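Local coordinates for protein putative arylalkylamine N-Acetyltransferase 7 (PDB 4FD7) that probably transfers an acetyl group from acetyl-CoA to an amine nitrogen, as a mosquito GNAT-family enzyme and putative arylalkylamine N-acetyltransferase, at residues Ser95-Gly100 with Ser154-Tyr159; Ile208-Leu213 with Asn228-Met233. All coordinates share one frame; numbering follows the deposited sequence.

Contact 1. Residues Ser95-Gly100 with Ser154-Tyr159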
loop_
_atom_site.group_PDB
_atom_site.type_symbol
_atom_site.label_atom_id
_atom_site.label_comp_id
_atom_site.label_asym_id
_atom_site.label_seq_id
_atom_site.Cartn_x
_atom_site.Cartn_y
_atom_site.Cartn_z
ATOM N N SER A 95 -3.368 23.073 -3.078
ATOM C CA SER A 95 -4.528 22.467 -2.425
ATOM C C SER A 95 -4.162 21.519 -1.292
ATOM O O SER A 95 -3.234 20.716 -1.411
ATOM C CB SER A 95 -5.385 21.724 -3.446
ATOM O OG SER A 95 -6.408 20.989 -2.795
ATOM N N ASP A 96 -4.911 21.588 -0.198
ATOM C CA ASP A 96 -4.602 20.756 0.956
ATOM C C ASP A 96 -5.359 19.432 0.912
ATOM O O ASP A 96 -5.279 18.612 1.833
ATOM C CB ASP A 96 -4.902 21.523 2.243
ATOM C CG ASP A 96 -4.022 22.741 2.403
ATOM O OD1 ASP A 96 -2.813 22.564 2.648
ATOM O OD2 ASP A 96 -4.530 23.874 2.283
ATOM N N GLU A 97 -6.069 19.217 -0.187
ATOM C CA GLU A 97 -6.898 18.030 -0.331
ATOM C C GLU A 97 -6.058 16.800 -0.663
ATOM O O GLU A 97 -5.161 16.861 -1.510
ATOM C CB GLU A 97 -7.930 18.269 -1.428
ATOM C CG GLU A 97 -9.121 17.357 -1.381
ATOM C CD GLU A 97 -10.162 17.773 -2.391
ATOM O OE1 GLU A 97 -10.844 18.791 -2.152
ATOM O OE2 GLU A 97 -10.276 17.094 -3.433
ATOM N N ILE A 98 -6.350 15.684 -0.003
ATOM C CA ILE A 98 -5.593 14.455 -0.255
ATOM C C ILE A 98 -5.853 13.904 -1.658
ATOM O O ILE A 98 -6.999 13.624 -2.027
ATOM C CB ILE A 98 -5.891 13.363 0.791
ATOM C CG1 ILE A 98 -5.360 13.787 2.159
ATOM C CG2 ILE A 98 -5.283 12.017 0.350
ATOM C CD1 ILE A 98 -5.762 12.862 3.284
ATOM N N VAL A 99 -4.791 13.746 -2.445
ATOM C CA VAL A 99 -4.934 13.167 -3.780
ATOM C C VAL A 99 -4.846 11.645 -3.699
ATOM O O VAL A 99 -5.695 10.929 -4.235
ATOM C CB VAL A 99 -3.881 13.693 -4.768
ATOM C CG1 VAL A 99 -4.014 12.992 -6.103
ATOM C CG2 VAL A 99 -4.026 15.209 -4.956
ATOM N N GLY A 100 -3.804 11.166 -3.031
ATOM C CA GLY A 100 -3.641 9.750 -2.782
ATOM C C GLY A 100 -2.934 9.517 -1.462
ATOM O O GLY A 100 -2.336 10.430 -0.901
ATOM N N SER A 154 -4.456 4.248 -1.981
ATOM C CA SER A 154 -5.723 4.825 -2.415
ATOM C C SER A 154 -5.459 6.067 -3.258
ATOM O O SER A 154 -4.629 6.897 -2.907
ATOM C CB SER A 154 -6.539 5.205 -1.188
ATOM O OG SER A 154 -7.850 5.626 -1.518
ATOM N N VAL A 155 -6.152 6.190 -4.384
ATOM C CA VAL A 155 -6.086 7.416 -5.180
ATOM C C VAL A 155 -7.502 7.893 -5.455
ATOM O O VAL A 155 -8.358 7.087 -5.821
ATOM C CB VAL A 155 -5.360 7.199 -6.519
ATOM C CG1 VAL A 155 -5.696 8.319 -7.531
ATOM C CG2 VAL A 155 -3.841 7.083 -6.306
ATOM N N ASP A 156 -7.750 9.190 -5.265
ATOM C CA ASP A 156 -9.074 9.741 -5.530
ATOM C C ASP A 156 -9.359 9.579 -7.013
ATOM O O ASP A 156 -8.574 10.020 -7.851
ATOM C CB ASP A 156 -9.118 11.214 -5.134
ATOM C CG ASP A 156 -10.506 11.825 -5.260
ATOM O OD1 ASP A 156 -11.320 11.355 -6.087
ATOM O OD2 ASP A 156 -10.775 12.791 -4.525
ATOM N N PRO A 157 -10.486 8.926 -7.341
ATOM C CA PRO A 157 -10.936 8.682 -8.708
ATOM C C PRO A 157 -10.871 9.907 -9.617
ATOM O O PRO A 157 -10.589 9.741 -10.802
ATOM C CB PRO A 157 -12.386 8.248 -8.503
ATOM C CG PRO A 157 -12.353 7.533 -7.220
ATOM C CD PRO A 157 -11.401 8.317 -6.359
ATOM N N LYS A 158 -11.090 11.111 -9.096
ATOM C CA LYS A 158 -11.062 12.271 -9.983
ATOM C C LYS A 158 -9.640 12.695 -10.348
ATOM O O LYS A 158 -9.443 13.672 -11.081
ATOM C CB LYS A 158 -11.886 13.437 -9.434
ATOM C CG LYS A 158 -11.241 14.207 -8.303
ATOM C CD LYS A 158 -12.315 14.922 -7.470
ATOM C CE LYS A 158 -11.682 15.967 -6.572
ATOM N NZ LYS A 158 -10.329 15.518 -6.157
ATOM N N TYR A 159 -8.657 11.944 -9.848
ATOM C CA TYR A 159 -7.262 12.136 -10.216
ATOM C C TYR A 159 -6.650 10.917 -10.887
ATOM O O TYR A 159 -5.434 10.884 -11.120
ATOM C CB TYR A 159 -6.420 12.468 -8.981
ATOM C CG TYR A 159 -6.533 13.892 -8.539
ATOM C CD1 TYR A 159 -7.283 14.228 -7.426
ATOM C CD2 TYR A 159 -5.895 14.910 -9.236
ATOM C CE1 TYR A 159 -7.387 15.535 -7.007
ATOM C CE2 TYR A 159 -6.005 16.228 -8.830
ATOM C CZ TYR A 159 -6.753 16.532 -7.712
ATOM O OH TYR A 159 -6.866 17.843 -7.304
HETATM O O HOH W 1 -9.603 13.403 -2.045
#
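Glu97 and Lys158 form the charged part of this contact. Lys158 NZ lies 3.1 Å from Glu97 OE2 and meets that oxygen nearly end-on to its C-O bond. The glutamate reaches it with a chain that runs straight beyond CG. Lys158 NZ makes a second salt bridge, 3.2 Å to Asp156 OD2, approaching well above the carboxylate plane. Glu97 OE2 and Asp156 OD2 are only 4.5 Å apart, and the shared lysine probably offsets the repulsion between them. Lys158 is held from its backbone too: its N donates to Asp156 OD1 in an Asx turn.

A water molecule ties the aspartate to the facing segment. It donates to Asp156 OD2 and to Ile98 O.

The backbone link is a single, nearly straight hydrogen bond. Asp156 N is 2.9 Å from Val99 O, with an N-H...O angle of 177°. Next to it, Gly100 and Val155 form an antiparallel non-hydrogen-bonded pair, CA to CA 4.1 Å. Gly100 belongs to strand 98-108 and Val155 ends strand 146-155, its neighbour in the antiparallel N-terminal half of the GNAT sheet. Strand 146-155 lies at one edge of this half. The chain then turns through the 3-10 segment 157-159 towards helix 164-170 by way of an Arg-Gly-Arg-Gly sequence from Arg160, consistent with the loop that binds the coenzyme A pyrophosphate in this family.

Apolar packing joins Val99 to Tyr159. Val99 CG1 sits over one face of the Tyr159 ring in a CH-pi contact, 4.0 Å from the ring centroid. With chi1 at 176°, Val99 CG1 is opposite the backbone N and reaches the CG end of the ring, 3.6 Å from Tyr159 CG. CG2 lies above the same face, towards the rim near CE1 and CZ. Ile164 touches both Val99 and Tyr159.

Contact 2. Residues Ile208-Leu213 with Asn228-Met233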
loop_
_atom_site.group_PDB
_atom_site.type_symbol
_atom_site.label_atom_id
_atom_site.label_comp_id
_atom_site.label_asym_id
_atom_site.label_seq_id
_atom_site.Cartn_x
_atom_site.Cartn_y
_atom_site.Cartn_z
ATOM N N ILE A 208 0.367 -15.500 -8.128
ATOM C CA ILE A 208 -0.601 -16.584 -7.972
ATOM C C ILE A 208 -2.017 -16.036 -8.172
ATOM O O ILE A 208 -2.311 -14.950 -7.705
ATOM C CB ILE A 208 -0.445 -17.276 -6.582
ATOM C CG1 ILE A 208 -1.334 -18.528 -6.499
ATOM C CG2 ILE A 208 -0.714 -16.298 -5.419
ATOM C CD1 ILE A 208 -1.324 -19.229 -5.135
ATOM N N THR A 209 -2.886 -16.751 -8.882
ATOM C CA THR A 209 -4.229 -16.218 -9.111
ATOM C C THR A 209 -5.086 -16.377 -7.863
ATOM O O THR A 209 -4.776 -17.178 -6.985
ATOM C CB THR A 209 -4.964 -16.891 -10.297
ATOM O OG1 THR A 209 -5.104 -18.297 -10.049
ATOM C CG2 THR A 209 -4.208 -16.678 -11.598
ATOM N N TYR A 210 -6.155 -15.595 -7.778
ATOM C CA TYR A 210 -7.119 -15.781 -6.704
ATOM C C TYR A 210 -7.814 -17.152 -6.797
ATOM O O TYR A 210 -8.112 -17.778 -5.769
ATOM C CB TYR A 210 -8.088 -14.601 -6.650
ATOM C CG TYR A 210 -7.353 -13.317 -6.299
ATOM C CD1 TYR A 210 -6.911 -13.079 -5.004
ATOM C CD2 TYR A 210 -7.056 -12.372 -7.275
ATOM C CE1 TYR A 210 -6.213 -11.912 -4.682
ATOM C CE2 TYR A 210 -6.369 -11.217 -6.966
ATOM C CZ TYR A 210 -5.954 -10.989 -5.669
ATOM O OH TYR A 210 -5.264 -9.838 -5.370
ATOM N N GLY A 211 -8.035 -17.633 -8.020
ATOM C CA GLY A 211 -8.509 -18.998 -8.205
ATOM C C GLY A 211 -7.606 -20.029 -7.536
ATOM O O GLY A 211 -8.061 -20.934 -6.798
ATOM N N GLU A 212 -6.309 -19.894 -7.790
ATOM C CA GLU A 212 -5.328 -20.824 -7.223
ATOM C C GLU A 212 -5.252 -20.673 -5.716
ATOM O O GLU A 212 -5.114 -21.666 -5.001
ATOM C CB GLU A 212 -3.943 -20.661 -7.861
ATOM C CG GLU A 212 -2.899 -21.660 -7.321
ATOM C CD GLU A 212 -1.675 -21.814 -8.213
ATOM O OE1 GLU A 212 -1.630 -21.203 -9.299
ATOM O OE2 GLU A 212 -0.752 -22.568 -7.822
ATOM N N LEU A 213 -5.344 -19.435 -5.234
ATOM C CA LEU A 213 -5.337 -19.203 -3.789
ATOM C C LEU A 213 -6.497 -19.918 -3.118
ATOM O O LEU A 213 -6.361 -20.457 -2.011
ATOM C CB LEU A 213 -5.388 -17.709 -3.486
ATOM C CG LEU A 213 -4.069 -16.993 -3.761
ATOM C CD1 LEU A 213 -4.300 -15.493 -3.915
ATOM C CD2 LEU A 213 -3.064 -17.283 -2.642
ATOM N N ASN A 228 -7.577 -13.213 -12.000
ATOM C CA ASN A 228 -6.594 -12.145 -11.807
ATOM C C ASN A 228 -5.415 -12.632 -10.974
ATOM O O ASN A 228 -5.547 -13.556 -10.169
ATOM C CB ASN A 228 -7.230 -10.914 -11.142
ATOM C CG ASN A 228 -8.169 -10.160 -12.069
ATOM O OD1 ASN A 228 -9.390 -10.245 -11.939
ATOM N ND2 ASN A 228 -7.600 -9.417 -13.013
ATOM N N PHE A 229 -4.259 -12.005 -11.157
ATOM C CA PHE A 229 -3.081 -12.372 -10.379
ATOM C C PHE A 229 -2.898 -11.513 -9.125
ATOM O O PHE A 229 -3.237 -10.326 -9.107
ATOM C CB PHE A 229 -1.827 -12.320 -11.263
ATOM C CG PHE A 229 -1.655 -13.531 -12.134
ATOM C CD1 PHE A 229 -2.254 -13.602 -13.375
ATOM C CD2 PHE A 229 -0.906 -14.611 -11.694
ATOM C CE1 PHE A 229 -2.100 -14.729 -14.163
ATOM C CE2 PHE A 229 -0.745 -15.737 -12.483
ATOM C CZ PHE A 229 -1.340 -15.790 -13.723
ATOM N N CYS A 230 -2.390 -12.146 -8.071
ATOM C CA CYS A 230 -1.973 -11.496 -6.841
ATOM C C CYS A 230 -0.457 -11.622 -6.855
ATOM O O CYS A 230 0.070 -12.743 -6.950
ATOM C CB CYS A 230 -2.552 -12.250 -5.645
ATOM S SG CYS A 230 -2.226 -11.540 -4.024
ATOM N N LYS A 231 0.249 -10.494 -6.824
ATOM C CA LYS A 231 1.703 -10.561 -6.982
ATOM C C LYS A 231 2.463 -9.907 -5.840
ATOM O O LYS A 231 2.251 -8.737 -5.558
ATOM C CB LYS A 231 2.126 -9.898 -8.295
ATOM C CG LYS A 231 1.516 -10.498 -9.545
ATOM C CD LYS A 231 2.167 -9.930 -10.798
ATOM C CE LYS A 231 1.440 -10.365 -12.061
ATOM N NZ LYS A 231 2.090 -9.827 -13.296
ATOM N N TYR A 232 3.426 -10.626 -5.266
ATOM C CA TYR A 232 4.335 -10.026 -4.302
ATOM C C TYR A 232 5.518 -9.510 -5.126
ATOM O O TYR A 232 6.120 -10.258 -5.895
ATOM C CB TYR A 232 4.788 -11.026 -3.242
ATOM C CG TYR A 232 4.865 -10.422 -1.859
ATOM C CD1 TYR A 232 3.756 -10.409 -1.024
ATOM C CD2 TYR A 232 6.041 -9.849 -1.394
ATOM C CE1 TYR A 232 3.819 -9.853 0.237
ATOM C CE2 TYR A 232 6.113 -9.289 -0.132
ATOM C CZ TYR A 232 4.999 -9.295 0.678
ATOM O OH TYR A 232 5.065 -8.739 1.935
ATOM N N MET A 233 5.828 -8.229 -4.977
ATOM C CA MET A 233 6.857 -7.562 -5.782
ATOM C C MET A 233 7.828 -6.783 -4.885
ATOM O O MET A 233 7.435 -6.242 -3.828
ATOM C CB MET A 233 6.226 -6.659 -6.846
ATOM C CG MET A 233 5.177 -7.356 -7.714
ATOM S SD MET A 233 4.379 -6.174 -8.824
ATOM C CE MET A 233 5.734 -5.834 -9.948
#
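Ile208 and Cys230 form an antiparallel hydrogen-bonded pair. Ile208 N donates to Cys230 O at 3.0 Å, and Cys230 N donates to Ile208 O at 2.8 Å. Thr209 and Phe229 follow as a non-hydrogen-bonded pair. One more bond, from Tyr210 N to Asn228 O (3.2 Å), carries the pairing to the first residue of helix 210-216. This is a strand-to-helix junction in the C-terminal part of the GNAT fold, where strand 229-236 lies between 183-188 and 203-209.

Thr209 is the N-cap of the helix and serves two neighbours. Its OG1 accepts from Glu212 N. Thr209 CG2 stands over the centre of the Phe229 ring, 3.6 Å from the centroid and 10° off the normal, a CH-pi contact. The chi1 of 60° divides these roles: OG1 turns to the helix start and CG2 to the ring. The ring edge lies beside Ile208 N.

On the other side of the strand pair, Cys230 CB packs among Ile208, Tyr210 and Leu213. Leu213 CD1 is 4.1 Å from Cys230 CB, and helix 120-136 touches Leu213 through Thr128 and Tyr131. The Tyr210 ring lies obliquely along the backbone of residues 228-230, with CD2 near Asn228 O and CE2 near Phe229 O. Its hydroxyl is hydrogen-bonded to Thr189 O, which helps to hold the far end of the ring. Cys230 SG makes an oblique sulfur-aromatic contact with the Tyr210 ring, 4.9 Å from its centroid. Tyr210 CZ itself comes within 3.6 Å of Cys230 CB.

How the contacts relate
The two contacts lie in different parts of the splayed GNAT sheet, with centres 28 Å apart and nearest atoms about 15 Å apart. They share no strand or helix and follow one another along the chain. Both join neighbouring antiparallel strands where one strand gives way to another element: a 3-10 turn in contact 1, a helix in contact 2. Contact 1 is mostly buried but has a charged, exposed rim built from Glu97 and Lys158. Contact 2 is only partly buried, and no salt bridge crosses between its segments. It relies on more backbone bonds, with a buried cysteine and tyrosine on one side and the exposed Phe229 on the other.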